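Side-chain contact in RavA (Legionella pneumophila str. Paris, PDB 6WO6), which is a bacterial effector of unknown precise activity that probably acts inside host cells during infection: residues 239-242 / 243-247. The protein carries 2 engineered substitutions. Residues are numbered along the deposited sequence; the frame is centred on the assembly and turned at random.
Sequences GFCA and EDSEL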
# COMPACT_ATOMS: atom_id res chain seq x y z
N GLY A 239 -14.45 -7.44 -1.37
CA GLY A 239 -14.20 -6.41 -2.36
C GLY A 239 -12.73 -6.15 -2.60
O GLY A 239 -12.31 -6.02 -3.76
N PHE A 240 -11.92 -6.05 -1.54
CA PHE A 240 -10.49 -5.80 -1.73
C PHE A 240 -9.61 -7.00 -1.39
O PHE A 240 -8.38 -6.87 -1.38
CB PHE A 240 -10.04 -4.56 -0.94
CG PHE A 240 -10.08 -4.72 0.55
CD1 PHE A 240 -9.01 -5.28 1.23
CD2 PHE A 240 -11.17 -4.27 1.28
CE1 PHE A 240 -9.04 -5.42 2.61
CE2 PHE A 240 -11.20 -4.40 2.66
CZ PHE A 240 -10.13 -4.97 3.32
N CYS A 241 -10.19 -8.17 -1.12
CA CYS A 241 -9.41 -9.38 -0.91
C CYS A 241 -9.92 -10.49 -1.82
O CYS A 241 -11.04 -10.43 -2.33
CB CYS A 241 -9.47 -9.87 0.55
SG CYS A 241 -8.53 -8.89 1.72
N ALA A 242 -9.08 -11.50 -2.01
CA ALA A 242 -9.51 -12.69 -2.73
C ALA A 242 -10.56 -13.44 -1.93
O ALA A 242 -10.53 -13.47 -0.69
CB ALA A 242 -8.31 -13.60 -3.01
N GLU A 243 -11.52 -14.05 -2.64
CA GLU A 243 -12.57 -14.80 -1.97
C GLU A 243 -12.02 -16.01 -1.23
O GLU A 243 -12.65 -16.48 -0.26
CB GLU A 243 -13.63 -15.23 -2.99
CG GLU A 243 -14.88 -15.85 -2.39
CD GLU A 243 -15.98 -16.05 -3.42
OE1 GLU A 243 -17.17 -16.02 -3.04
OE2 GLU A 243 -15.65 -16.23 -4.61
N ASP A 244 -10.87 -16.53 -1.64
CA ASP A 244 -10.20 -17.62 -0.95
C ASP A 244 -9.06 -17.14 -0.06
O ASP A 244 -8.26 -17.97 0.41
CB ASP A 244 -9.68 -18.65 -1.97
CG ASP A 244 -8.71 -18.04 -2.97
OD1 ASP A 244 -7.56 -17.76 -2.59
OD2 ASP A 244 -9.11 -17.85 -4.14
N SER A 245 -8.95 -15.84 0.17
CA SER A 245 -7.93 -15.32 1.07
C SER A 245 -8.21 -15.78 2.50
O SER A 245 -9.34 -16.12 2.86
CB SER A 245 -7.88 -13.80 1.02
OG SER A 245 -9.07 -13.24 1.56
N GLU A 246 -7.15 -15.79 3.31
CA GLU A 246 -7.30 -16.19 4.70
C GLU A 246 -8.30 -15.30 5.43
O GLU A 246 -9.16 -15.80 6.17
CB GLU A 246 -5.95 -16.16 5.42
CG GLU A 246 -5.00 -17.28 5.03
CD GLU A 246 -5.45 -18.64 5.52
OE1 GLU A 246 -6.40 -19.21 4.93
OE2 GLU A 246 -4.87 -19.14 6.51
N LEU A 247 -8.22 -13.98 5.21
CA LEU A 247 -9.06 -13.05 5.97
C LEU A 247 -10.54 -13.34 5.78
O LEU A 247 -11.30 -13.38 6.75
CB LEU A 247 -8.73 -11.62 5.57
CG LEU A 247 -9.51 -10.55 6.34
CD1 LEU A 247 -9.11 -10.54 7.81
CD2 LEU A 247 -9.31 -9.17 5.73
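Ser245 grips the carbonyl oxygen of Ala242 twice, once through its side chain and once through its backbone. Ser245 OG lies 2.7 Å from Ala242 O; this bond is in the carbonyl plane and meets the C=O at 148°. The amide reaches the same oxygen from above that plane, Ser245 N standing 3.0 Å from Ala242 O with an N-H...O angle of 159°. With chi1 at 67°, OG lies between the backbone N and carbonyl carbon of Ser245, from where the hydroxyl can reach the oxygen that the amide also uses.

The backbone bond closes a type I beta turn running from Ala242 to Ser245, with Glu243 and Asp244 at its two central positions. The turn forms most of the short link between helix 230-240 and helix 246-265 in an all-helical, elongated chain: Cys241 is the first residue to leave helical geometry, and Ser245 takes the N-cap position of the next helix. The hydroxyl of this N-cap residue bonds back to the first residue of the turn.

Van der Waals contacts also span the link. Cys241 CB sits 3.5 Å from Ser245 OG, alongside the hydroxyl bond. Beyond it, Cys241 SG meets one methyl of Leu247, with CD2 4.1 Å away, a light apolar touch between the residue just past one helix and the first turn of the next. Leu247 is buried and also packs on Glu214 of helix 214-224, while Phe240, just before Cys241, stacks with Phe207 and rests on helix 197-202.

The methyl of the exposed Ala242 lies beside the turn, its CB 4.1 Å from Ser245 CB and 4.2 Å from Asp244 OD1.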